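Rifamycin polyketide synthase (Amycolatopsis mediterranei, PDB 4LN9) helps build the rifamycin polyketide, its terminal-module dehydratase domain probably removing water from a beta-hydroxyacyl intermediate to leave a double bond. Local coordinates at residues G35-L40 and A229-I234; P39-V44 and L53-R58; I219-D224 and G233-L238. All blocks are in the same frame, centred on the assembly; numbering follows the deposited sequence.

The contacts run from the chain's outermost strand in the first hot-dog unit to the central helix of the second. Contact 2 closes the hairpin of strands 41-47 and 52-59, and its P39 and L40 also serve contact 1, whose centre lies 10 Å away; A36 N and G42 O, 3.2 Å apart, probably form a hydrogen bond linking the two. Contacts 1 and 3, centres 12 Å apart, share G233 and I234 and touch where A229 CB lies 3.8 Å from L221 CD1. Contacts 2 and 3 do not touch, their centres being 21 Å apart. Contact 3 includes HPAL of an HPALLD sequence whose aspartate, as in related dehydratases, probably belongs to the active site.

Contact 1 of 3, residues G35-L40 and A229-I234; sequences GADHPL and AGRFGI
H38, P39 and L40 pack against R231 and F232 in a contact between the two halves of the double hot-dog fold, joining the end of strand 34-38 to the loop between helices 226-229 and 236-251. P39 is the wedge. Its CG sits over the centre of the F232 ring, a CH-pi contact 3.8 Å from the centroid and 11° off the ring normal. On the opposite side of the same CG lies the R231 guanidinium, face on, with NH1 3.7 Å from P39 CG. F232 meets two further residues: L40 CD1 reaches the ring edge, 3.6 Å from F232 CE1, and H38 forms an offset edge-to-face pair in which the phenyl edge points at the imidazole face, the planes 83° apart.

The H38 ring is fixed by both nitrogens. ND1 accepts the backbone N-H of L40 at 3.1 Å (L40 N to H38 ND1), tilted from the imidazole plane, while NE2 is hydrogen-bonded to E85 OE2 of helix 80-93. The E85 carboxylate also takes the backbone N-H groups of G233 and I234, so one acid ties H38 to the loop that carries F232.

At the exposed margin the R231 chain bends at its third torsion (chi3 57°), which brings the guanidinium back past P39 toward D37. There NH2 meets D37 OD1 at 3.5 Å, a rather long salt bridge made near the guanidinium plane. A water donates to both backbone carbonyls, 2.7 Å from D37 O and 3.1 Å from R231 O, and a second donates to D37 OD1 at 2.7 Å.

A cluster of proline, leucine and two aromatic rings, bordered by a hydrated ion pair, thus links the two units of the double hot-dog fold of polyketide synthase dehydratases.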
ATOM      1  N   GLY A  35       7.114  -7.550   4.038  1.00 37.13           N
ATOM      2  CA  GLY A  35       6.447  -8.037   5.246  1.00 34.11           C
ATOM      3  C   GLY A  35       6.628  -7.081   6.410  1.00 31.90           C
ATOM      4  O   GLY A  35       7.691  -6.481   6.562  1.00 36.83           O
ATOM      5  N   ALA A  36       5.584  -6.909   7.217  1.00 30.28           N
ATOM      6  CA  ALA A  36       5.645  -5.987   8.349  1.00 32.30           C
ATOM      7  C   ALA A  36       6.392  -6.598   9.536  1.00 38.70           C
ATOM      8  O   ALA A  36       6.823  -5.887  10.443  1.00 37.63           O
ATOM      9  CB  ALA A  36       4.245  -5.557   8.761  1.00 30.38           C
ATOM     10  N   ASP A  37       6.562  -7.919   9.506  1.00 35.92           N
ATOM     11  CA  ASP A  37       7.109  -8.671  10.638  1.00 41.86           C
ATOM     12  C   ASP A  37       6.533  -8.231  11.981  1.00 35.67           C
ATOM     13  O   ASP A  37       7.273  -7.853  12.891  1.00 39.47           O
ATOM     14  CB  ASP A  37       8.637  -8.585  10.660  1.00 39.90           C
ATOM     15  CG  ASP A  37       9.269  -9.641  11.550  1.00 48.33           C
ATOM     16  OD1 ASP A  37       8.582 -10.628  11.889  1.00 48.10           O
ATOM     17  OD2 ASP A  37      10.461  -9.492  11.894  1.00 51.29           O
ATOM     18  N   HIS A  38       5.219  -8.377  12.133  1.00 35.17           N
ATOM     19  CA  HIS A  38       4.504  -7.802  13.269  1.00 31.28           C
ATOM     20  C   HIS A  38       3.209  -8.544  13.472  1.00 32.40           C
ATOM     21  O   HIS A  38       2.582  -8.960  12.499  1.00 39.85           O
ATOM     22  CB  HIS A  38       4.222  -6.327  13.002  1.00 29.84           C
ATOM     23  CG  HIS A  38       3.661  -5.589  14.189  1.00 28.12           C
ATOM     24  ND1 HIS A  38       2.361  -5.648  14.526  1.00 31.10           N
ATOM     25  CD2 HIS A  38       4.282  -4.795  15.149  1.00 30.20           C
ATOM     26  CE1 HIS A  38       2.151  -4.906  15.628  1.00 30.07           C
ATOM     27  NE2 HIS A  38       3.330  -4.388  16.012  1.00 27.35           N
ATOM     28  N   PRO A  39       2.809  -8.773  14.736  1.00 36.00           N
ATOM     29  CA  PRO A  39       1.700  -9.708  14.945  1.00 33.75           C
ATOM     30  C   PRO A  39       0.328  -9.153  14.550  1.00 40.44           C
ATOM     31  O   PRO A  39      -0.641  -9.911  14.496  1.00 38.97           O
ATOM     32  CB  PRO A  39       1.742  -9.991  16.455  1.00 39.33           C
ATOM     33  CG  PRO A  39       3.098  -9.551  16.907  1.00 35.67           C
ATOM     34  CD  PRO A  39       3.481  -8.418  16.004  1.00 36.37           C
ATOM     35  N   LEU A  40       0.228  -7.844  14.335  1.00 35.30           N
ATOM     36  CA  LEU A  40      -1.059  -7.234  13.990  1.00 34.33           C
ATOM     37  C   LEU A  40      -1.103  -6.674  12.568  1.00 33.25           C
ATOM     38  O   LEU A  40      -2.097  -6.066  12.172  1.00 39.10           O
ATOM     39  CB  LEU A  40      -1.432  -6.134  14.987  1.00 32.94           C
ATOM     40  CG  LEU A  40      -1.704  -6.567  16.429  1.00 38.55           C
ATOM     41  CD1 LEU A  40      -1.869  -5.351  17.327  1.00 33.30           C
ATOM     42  CD2 LEU A  40      -2.933  -7.463  16.498  1.00 32.74           C
ATOM     43  N   ALA A 229       4.303 -11.170  22.920  1.00 40.45           N
ATOM     44  CA  ALA A 229       4.894  -9.994  23.559  1.00 32.91           C
ATOM     45  C   ALA A 229       6.264  -9.653  22.980  1.00 28.53           C
ATOM     46  O   ALA A 229       6.589  -8.484  22.767  1.00 33.51           O
ATOM     47  CB  ALA A 229       4.992 -10.204  25.064  1.00 30.51           C
ATOM     48  N   GLY A 230       7.062 -10.683  22.721  1.00 28.08           N
ATOM     49  CA  GLY A 230       8.422 -10.485  22.240  1.00 25.74           C
ATOM     50  C   GLY A 230       8.481  -9.899  20.839  1.00 33.03           C
ATOM     51  O   GLY A 230       9.505  -9.346  20.438  1.00 37.49           O
ATOM     52  N   ARG A 231       7.395 -10.032  20.079  1.00 33.93           N
ATOM     53  CA  ARG A 231       7.370  -9.536  18.700  1.00 35.05           C
ATOM     54  C   ARG A 231       6.803  -8.117  18.568  1.00 36.41           C
ATOM     55  O   ARG A 231       6.827  -7.535  17.483  1.00 37.70           O
ATOM     56  CB  ARG A 231       6.595 -10.485  17.776  1.00 33.63           C
ATOM     57  CG  ARG A 231       7.020 -11.945  17.832  1.00 38.68           C
ATOM     58  CD  ARG A 231       6.225 -12.774  16.829  1.00 50.18           C
ATOM     59  NE  ARG A 231       6.357 -12.261  15.466  1.00 54.48           N
ATOM     60  CZ  ARG A 231       5.356 -12.163  14.596  1.00 50.14           C
ATOM     61  NH1 ARG A 231       4.132 -12.538  14.942  1.00 50.10           N
ATOM     62  NH2 ARG A 231       5.581 -11.702  13.372  1.00 49.64           N
ATOM     63  N   PHE A 232       6.198  -7.615  19.643  1.00 30.76           N
ATOM     64  CA  PHE A 232       5.641  -6.260  19.659  1.00 30.76           C
ATOM     65  C   PHE A 232       6.699  -5.223  20.025  1.00 35.17           C
ATOM     66  O   PHE A 232       7.694  -5.545  20.674  1.00 33.87           O
ATOM     67  CB  PHE A 232       4.480  -6.169  20.652  1.00 29.28           C
ATOM     68  CG  PHE A 232       3.194  -6.743  20.137  1.00 33.36           C
ATOM     69  CD1 PHE A 232       2.463  -6.078  19.168  1.00 32.44           C
ATOM     70  CD2 PHE A 232       2.667  -7.898  20.690  1.00 34.08           C
ATOM     71  CE1 PHE A 232       1.259  -6.585  18.717  1.00 33.94           C
ATOM     72  CE2 PHE A 232       1.452  -8.400  20.260  1.00 39.29           C
ATOM     73  CZ  PHE A 232       0.752  -7.747  19.265  1.00 40.86           C
ATOM     74  N   GLY A 233       6.434  -3.965  19.688  1.00 30.63           N
ATOM     75  CA  GLY A 233       7.072  -2.849  20.374  1.00 31.96           C
ATOM     76  C   GLY A 233       6.748  -2.881  21.854  1.00 32.41           C
ATOM     77  O   GLY A 233       7.623  -3.114  22.689  1.00 32.74           O
ATOM     78  N   ILE A 234       5.460  -2.778  22.163  1.00 27.51           N
ATOM     79  CA  ILE A 234       4.945  -3.208  23.457  1.00 28.76           C
ATOM     80  C   ILE A 234       3.584  -3.885  23.282  1.00 29.87           C
ATOM     81  O   ILE A 234       2.754  -3.420  22.501  1.00 26.66           O
ATOM     82  CB  ILE A 234       4.816  -2.017  24.431  1.00 26.35           C
ATOM     83  CG1 ILE A 234       4.441  -2.501  25.834  1.00 25.42           C
ATOM     84  CG2 ILE A 234       3.806  -1.006  23.911  1.00 31.09           C
ATOM     85  CD1 ILE A 234       4.609  -1.450  26.908  1.00 28.41           C
TER
HETATM   86  O   HOH W   1       8.643  -8.545  15.128  1.00 48.23           O
HETATM   87  O   HOH W   2       8.405 -11.363  14.449  1.00 56.55           O
HETATM   88  O   HOH W   3       4.246 -11.653  11.302  1.00 49.38           O

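Contact 2 of 3, residues P39-V44 and L53-R58; sequences PLLGAV and LVFTSR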
ATOM      1  N   PRO A  39       2.809  -8.773  14.736  1.00 36.00           N
ATOM      2  CA  PRO A  39       1.700  -9.708  14.945  1.00 33.75           C
ATOM      3  C   PRO A  39       0.328  -9.153  14.550  1.00 40.44           C
ATOM      4  O   PRO A  39      -0.641  -9.911  14.496  1.00 38.97           O
ATOM      5  CB  PRO A  39       1.742  -9.991  16.455  1.00 39.33           C
ATOM      6  CG  PRO A  39       3.098  -9.551  16.907  1.00 35.67           C
ATOM      7  CD  PRO A  39       3.481  -8.418  16.004  1.00 36.37           C
ATOM      8  N   LEU A  40       0.228  -7.844  14.335  1.00 35.30           N
ATOM      9  CA  LEU A  40      -1.059  -7.234  13.990  1.00 34.33           C
ATOM     10  C   LEU A  40      -1.103  -6.674  12.568  1.00 33.25           C
ATOM     11  O   LEU A  40      -2.097  -6.066  12.172  1.00 39.10           O
ATOM     12  CB  LEU A  40      -1.432  -6.134  14.987  1.00 32.94           C
ATOM     13  CG  LEU A  40      -1.704  -6.567  16.429  1.00 38.55           C
ATOM     14  CD1 LEU A  40      -1.869  -5.351  17.327  1.00 33.30           C
ATOM     15  CD2 LEU A  40      -2.933  -7.463  16.498  1.00 32.74           C
ATOM     16  N   LEU A  41       0.047  -6.676  11.900  1.00 32.40           N
ATOM     17  CA  LEU A  41       0.182  -6.001  10.615  1.00 32.26           C
ATOM     18  C   LEU A  41       0.734  -6.981   9.593  1.00 32.36           C
ATOM     19  O   LEU A  41       1.614  -7.782   9.907  1.00 38.13           O
ATOM     20  CB  LEU A  41       1.124  -4.802  10.733  1.00 29.94           C
ATOM     21  CG  LEU A  41       0.654  -3.619  11.583  1.00 31.19           C
ATOM     22  CD1 LEU A  41       1.752  -2.574  11.699  1.00 37.02           C
ATOM     23  CD2 LEU A  41      -0.616  -3.009  11.009  1.00 36.45           C
ATOM     24  N   GLY A  42       0.236  -6.898   8.365  1.00 31.71           N
ATOM     25  CA  GLY A  42       0.596  -7.864   7.334  1.00 29.27           C
ATOM     26  C   GLY A  42       1.708  -7.360   6.436  1.00 35.70           C
ATOM     27  O   GLY A  42       2.714  -8.039   6.240  1.00 36.07           O
ATOM     28  N   ALA A  43       1.489  -6.209   5.814  1.00 29.63           N
ATOM     29  CA  ALA A  43       2.431  -5.712   4.824  1.00 29.51           C
ATOM     30  C   ALA A  43       2.679  -4.226   5.021  1.00 25.51           C
ATOM     31  O   ALA A  43       1.903  -3.542   5.684  1.00 28.73           O
ATOM     32  CB  ALA A  43       1.920  -5.987   3.419  1.00 31.85           C
ATOM     33  N   VAL A  44       3.856  -3.772   4.597  1.00 30.33           N
ATOM     34  CA  VAL A  44       4.117  -2.341   4.499  1.00 30.73           C
ATOM     35  C   VAL A  44       4.552  -2.040   3.075  1.00 33.80           C
ATOM     36  O   VAL A  44       5.222  -2.857   2.444  1.00 35.12           O
ATOM     37  CB  VAL A  44       5.234  -1.912   5.473  1.00 34.15           C
ATOM     38  CG1 VAL A  44       6.452  -2.810   5.316  1.00 31.07           C
ATOM     39  CG2 VAL A  44       5.607  -0.454   5.250  1.00 33.84           C
ATOM     40  N   LEU A  53       4.029   6.181   3.640  1.00 29.91           N
ATOM     41  CA  LEU A  53       3.971   4.739   3.542  1.00 31.97           C
ATOM     42  C   LEU A  53       2.688   4.246   4.170  1.00 29.79           C
ATOM     43  O   LEU A  53       1.925   5.022   4.748  1.00 28.39           O
ATOM     44  CB  LEU A  53       5.177   4.099   4.235  1.00 37.31           C
ATOM     45  CG  LEU A  53       5.387   4.434   5.713  1.00 37.25           C
ATOM     46  CD1 LEU A  53       4.346   3.742   6.583  1.00 38.27           C
ATOM     47  CD2 LEU A  53       6.794   4.053   6.147  1.00 42.00           C
ATOM     48  N   VAL A  54       2.375   2.987   3.909  1.00 29.55           N
ATOM     49  CA  VAL A  54       1.129   2.430   4.372  1.00 30.35           C
ATOM     50  C   VAL A  54       1.318   0.993   4.834  1.00 25.46           C
ATOM     51  O   VAL A  54       2.130   0.250   4.276  1.00 27.19           O
ATOM     52  CB  VAL A  54       0.037   2.522   3.292  1.00 31.21           C
ATOM     53  CG1 VAL A  54       0.312   1.535   2.169  1.00 30.85           C
ATOM     54  CG2 VAL A  54      -1.333   2.277   3.905  1.00 32.33           C
ATOM     55  N   PHE A  55       0.786   0.719   6.022  1.00 30.26           N
ATOM     56  CA  PHE A  55       0.725  -0.631   6.552  1.00 29.77           C
ATOM     57  C   PHE A  55      -0.668  -1.197   6.328  1.00 21.71           C
ATOM     58  O   PHE A  55      -1.658  -0.573   6.712  1.00 26.81           O
ATOM     59  CB  PHE A  55       1.024  -0.614   8.050  1.00 30.63           C
ATOM     60  CG  PHE A  55       2.477  -0.447   8.373  1.00 31.73           C
ATOM     61  CD1 PHE A  55       3.069   0.804   8.334  1.00 32.35           C
ATOM     62  CD2 PHE A  55       3.267  -1.551   8.649  1.00 37.79           C
ATOM     63  CE1 PHE A  55       4.412   0.958   8.614  1.00 34.67           C
ATOM     64  CE2 PHE A  55       4.612  -1.406   8.919  1.00 38.51           C
ATOM     65  CZ  PHE A  55       5.184  -0.146   8.918  1.00 37.42           C
ATOM     66  N   THR A  56      -0.719  -2.471   5.949  1.00 28.31           N
ATOM     67  CA  THR A  56      -1.988  -3.167   5.760  1.00 27.60           C
ATOM     68  C   THR A  56      -2.096  -4.404   6.647  1.00 30.94           C
ATOM     69  O   THR A  56      -1.111  -5.108   6.875  1.00 32.85           O
ATOM     70  CB  THR A  56      -2.197  -3.591   4.293  1.00 30.62           C
ATOM     71  OG1 THR A  56      -1.150  -4.487   3.899  1.00 37.74           O
ATOM     72  CG2 THR A  56      -2.190  -2.375   3.378  1.00 36.71           C
ATOM     73  N   SER A  57      -3.329  -4.729   7.021  1.00 29.97           N
ATOM     74  CA  SER A  57      -3.604  -5.848   7.912  1.00 31.72           C
ATOM     75  C   SER A  57      -5.032  -6.351   7.713  1.00 32.91           C
ATOM     76  O   SER A  57      -5.913  -5.602   7.292  1.00 31.26           O
ATOM     77  CB  SER A  57      -3.393  -5.428   9.368  1.00 34.55           C
ATOM     78  OG  SER A  57      -4.005  -6.343  10.259  1.00 41.12           O
ATOM     79  N   ARG A  58      -5.248  -7.626   8.019  1.00 31.16           N
ATOM     80  CA  ARG A  58      -6.591  -8.166   8.192  1.00 32.31           C
ATOM     81  C   ARG A  58      -6.713  -8.821   9.565  1.00 31.37           C
ATOM     82  O   ARG A  58      -6.020  -9.796   9.852  1.00 37.49           O
ATOM     83  CB  ARG A  58      -6.877  -9.206   7.104  1.00 35.49           C
ATOM     84  CG  ARG A  58      -8.235  -9.873   7.233  1.00 39.07           C
ATOM     85  CD  ARG A  58      -8.382 -11.008   6.236  1.00 41.38           C
ATOM     86  NE  ARG A  58      -9.722 -11.581   6.269  1.00 39.95           N
ATOM     87  CZ  ARG A  58     -10.077 -12.606   7.035  1.00 51.42           C
ATOM     88  NH1 ARG A  58      -9.178 -13.202   7.808  1.00 42.40           N
ATOM     89  NH2 ARG A  58     -11.328 -13.044   7.022  1.00 55.02           N
TER
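G42 and A43 both face T56 in a classic beta bulge, set in the antiparallel hairpin of strands 41-47 and 52-59. T56 O receives two N-H groups, from G42 N at 2.7 Å and from A43 N at 3.0 Å; the first lies in the carbonyl plane and the second is tilted from it. T56 N donates in return to A43 O, at 2.8 Å. The extra residue is accommodated by a helix-like backbone at G42 (psi -57°), and beyond it V44 and F55 form a regular non-hydrogen-bonded pair. There V44 CA approaches V54 O, and F55 CA approaches A43 O, both as CA-H...O contacts.

Just before the bulge a side chain takes over from the backbone: the S57 hydroxyl donates to L40 O, with OG 2.7 Å from it and above the carbonyl plane. With OG anti to the backbone N (chi1 163°), the hydroxyl reaches back to the carbonyl of the turn that leads into strand 41-47.

On the face carrying V44 and F55, the two side chains run alongside each other in the same direction. V44 CB lies over the phenyl face in a CH-pi contact, 3.8 Å from the ring centroid and toward its rim, while L41 CD1 comes at the ring obliquely, 3.6 Å from F55 CD2. The other methyl of L41, CD2, lies 4.0 Å from S57 CB.

Helix 80-93 covers this apolar face, with L86 against L41 and A90 against F55. T56 turns to the other face, where OG1 hydrogen-bonds to L31 O of the second subunit. Strand 34-38 continues the sheet beside 41-47, and strand 116-122 beside 52-59.

Contact 3 of 3, residues I219-D224 and G233-L238; sequences IALPED and GIHPAL
L221 fits its two methyl groups against the N-terminal end of helix 236-251, the central helix of the second hot-dog unit, and the residue that caps it, just where strand 214-220 gives way to a loop. CD1 lies over one face of the H235 imidazole, a CH-pi contact 3.9 Å from the ring centroid but displaced toward the CG-CD2 bond, with L221 CD1 only 3.6 Å from H235 CG. CD2 turns to the helix itself, 3.8 Å from the A237 methyl, CB, and 3.7 Å from the backbone L238 N. The branch point, CG, is also used, lying 4.0 Å from L238 CD1. That leucine methyl is shared with the strand, since I219 CG2 approaches L238 CD1 to 3.7 Å, and the side chains of L238 and I219 slant across one another. A chi1 of -162° swings L238 CG away from its own backbone N and toward the strand.

Around these residues the second hot-dog sheet and its loops complete the packing. I219 and L238 both touch strand 279-285, where V282 and L280 meet them respectively, while T197 lies against H235 and A237. The imidazole is further hemmed in by aromatic neighbours, W66 and, edge to face, F232.

Within the first turn, P236 O accepts from T81 OG1, tying the start of this helix to helix 80-93 of the first hot-dog unit. HPAL opens the HPALLD sequence that in related dehydratases carries an active-site aspartate. H235 itself is the N-cap: its ring accepts the backbone N-H of A237, with A237 N in the imidazole plane and 2.8 Å from H235 ND1.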
ATOM      1  N   ILE A 219       3.134  -5.488  36.566  1.00 24.85           N
ATOM      2  CA  ILE A 219       2.339  -6.000  35.464  1.00 24.29           C
ATOM      3  C   ILE A 219       3.118  -7.137  34.823  1.00 23.20           C
ATOM      4  O   ILE A 219       4.327  -7.030  34.626  1.00 25.02           O
ATOM      5  CB  ILE A 219       2.114  -4.915  34.392  1.00 25.98           C
ATOM      6  CG1 ILE A 219       1.743  -3.580  35.042  1.00 28.11           C
ATOM      7  CG2 ILE A 219       1.057  -5.358  33.392  1.00 28.11           C
ATOM      8  CD1 ILE A 219       0.389  -3.582  35.719  1.00 27.37           C
ATOM      9  N   ALA A 220       2.457  -8.275  34.638  1.00 27.20           N
ATOM     10  CA  ALA A 220       3.073  -9.398  33.948  1.00 25.16           C
ATOM     11  C   ALA A 220       2.036 -10.113  33.093  1.00 26.85           C
ATOM     12  O   ALA A 220       0.957 -10.456  33.574  1.00 31.28           O
ATOM     13  CB  ALA A 220       3.691 -10.361  34.951  1.00 28.26           C
ATOM     14  N   LEU A 221       2.327 -10.247  31.802  1.00 32.51           N
ATOM     15  CA  LEU A 221       1.434 -10.962  30.894  1.00 33.47           C
ATOM     16  C   LEU A 221       1.402 -12.433  31.283  1.00 35.73           C
ATOM     17  O   LEU A 221       2.419 -12.987  31.700  1.00 31.48           O
ATOM     18  CB  LEU A 221       1.920 -10.823  29.448  1.00 35.17           C
ATOM     19  CG  LEU A 221       1.688  -9.485  28.739  1.00 34.24           C
ATOM     20  CD1 LEU A 221       1.994  -9.613  27.254  1.00 40.61           C
ATOM     21  CD2 LEU A 221       0.266  -8.987  28.959  1.00 34.20           C
ATOM     22  N   PRO A 222       0.244 -13.089  31.106  1.00 39.08           N
ATOM     23  CA  PRO A 222       0.199 -14.533  31.316  1.00 37.89           C
ATOM     24  C   PRO A 222       1.097 -15.255  30.319  1.00 38.18           C
ATOM     25  O   PRO A 222       1.449 -14.689  29.284  1.00 32.89           O
ATOM     26  CB  PRO A 222      -1.270 -14.882  31.057  1.00 39.24           C
ATOM     27  CG  PRO A 222      -1.771 -13.791  30.173  1.00 43.37           C
ATOM     28  CD  PRO A 222      -1.037 -12.556  30.606  1.00 36.01           C
ATOM     29  N   GLU A 223       1.495 -16.480  30.645  1.00 42.12           N
ATOM     30  CA  GLU A 223       2.466 -17.199  29.826  1.00 42.39           C
ATOM     31  C   GLU A 223       1.977 -17.403  28.393  1.00 33.53           C
ATOM     32  O   GLU A 223       2.778 -17.456  27.462  1.00 39.30           O
ATOM     33  CB  GLU A 223       2.838 -18.540  30.465  1.00 45.09           C
ATOM     34  CG  GLU A 223       4.057 -18.481  31.375  1.00 56.97           C
ATOM     35  CD  GLU A 223       5.322 -18.057  30.647  1.00 60.11           C
ATOM     36  OE1 GLU A 223       5.630 -18.650  29.590  1.00 55.27           O
ATOM     37  OE2 GLU A 223       6.046 -17.185  31.172  1.00 61.08           O
ATOM     38  N   ASP A 224       0.661 -17.426  28.213  1.00 37.74           N
ATOM     39  CA  ASP A 224       0.073 -17.584  26.887  1.00 39.54           C
ATOM     40  C   ASP A 224       0.468 -16.457  25.935  1.00 45.76           C
ATOM     41  O   ASP A 224       0.499 -16.645  24.719  1.00 45.13           O
ATOM     42  CB  ASP A 224      -1.450 -17.675  26.986  1.00 48.63           C
ATOM     43  CG  ASP A 224      -1.922 -19.033  27.460  1.00 61.23           C
ATOM     44  OD1 ASP A 224      -1.064 -19.863  27.831  1.00 60.70           O
ATOM     45  OD2 ASP A 224      -3.146 -19.273  27.457  1.00 60.71           O
ATOM     46  N   GLY A 233       6.434  -3.965  19.688  1.00 30.63           N
ATOM     47  CA  GLY A 233       7.072  -2.849  20.374  1.00 31.96           C
ATOM     48  C   GLY A 233       6.748  -2.881  21.854  1.00 32.41           C
ATOM     49  O   GLY A 233       7.623  -3.114  22.689  1.00 32.74           O
ATOM     50  N   ILE A 234       5.460  -2.778  22.163  1.00 27.51           N
ATOM     51  CA  ILE A 234       4.945  -3.208  23.457  1.00 28.76           C
ATOM     52  C   ILE A 234       3.584  -3.885  23.282  1.00 29.87           C
ATOM     53  O   ILE A 234       2.754  -3.420  22.501  1.00 26.66           O
ATOM     54  CB  ILE A 234       4.816  -2.017  24.431  1.00 26.35           C
ATOM     55  CG1 ILE A 234       4.441  -2.501  25.834  1.00 25.42           C
ATOM     56  CG2 ILE A 234       3.806  -1.006  23.911  1.00 31.09           C
ATOM     57  CD1 ILE A 234       4.609  -1.450  26.908  1.00 28.41           C
ATOM     58  N   HIS A 235       3.426  -5.069  23.867  1.00 26.85           N
ATOM     59  CA  HIS A 235       2.162  -5.792  23.747  1.00 25.66           C
ATOM     60  C   HIS A 235       1.011  -4.959  24.258  1.00 27.67           C
ATOM     61  O   HIS A 235       1.118  -4.345  25.324  1.00 24.72           O
ATOM     62  CB  HIS A 235       2.229  -7.140  24.469  1.00 27.62           C
ATOM     63  CG  HIS A 235       1.044  -8.041  24.193  1.00 26.22           C
ATOM     64  ND1 HIS A 235      -0.221  -7.663  24.446  1.00 30.12           N
ATOM     65  CD2 HIS A 235       0.974  -9.337  23.686  1.00 27.15           C
ATOM     66  CE1 HIS A 235      -1.063  -8.655  24.102  1.00 31.31           C
ATOM     67  NE2 HIS A 235      -0.328  -9.690  23.664  1.00 27.93           N
ATOM     68  N   PRO A 236      -0.005  -4.742  23.406  1.00 26.23           N
ATOM     69  CA  PRO A 236      -1.094  -3.847  23.786  1.00 24.96           C
ATOM     70  C   PRO A 236      -1.726  -4.220  25.126  1.00 28.39           C
ATOM     71  O   PRO A 236      -2.249  -3.349  25.820  1.00 28.74           O
ATOM     72  CB  PRO A 236      -2.102  -4.028  22.651  1.00 29.55           C
ATOM     73  CG  PRO A 236      -1.258  -4.355  21.467  1.00 29.63           C
ATOM     74  CD  PRO A 236      -0.091  -5.150  21.992  1.00 27.85           C
ATOM     75  N   ALA A 237      -1.685  -5.499  25.484  1.00 31.99           N
ATOM     76  CA  ALA A 237      -2.220  -5.937  26.770  1.00 31.05           C
ATOM     77  C   ALA A 237      -1.327  -5.519  27.939  1.00 24.32           C
ATOM     78  O   ALA A 237      -1.824  -5.143  29.001  1.00 29.64           O
ATOM     79  CB  ALA A 237      -2.449  -7.444  26.776  1.00 28.58           C
ATOM     80  N   LEU A 238      -0.015  -5.510  27.715  1.00 28.89           N
ATOM     81  CA  LEU A 238       0.924  -5.004  28.717  1.00 27.57           C
ATOM     82  C   LEU A 238       0.730  -3.510  28.978  1.00 34.18           C
ATOM     83  O   LEU A 238       0.593  -3.088  30.128  1.00 27.17           O
ATOM     84  CB  LEU A 238       2.373  -5.298  28.314  1.00 26.88           C
ATOM     85  CG  LEU A 238       3.428  -5.226  29.424  1.00 31.18           C
ATOM     86  CD1 LEU A 238       3.135  -6.242  30.517  1.00 31.64           C
ATOM     87  CD2 LEU A 238       4.825  -5.432  28.856  1.00 30.57           C
TER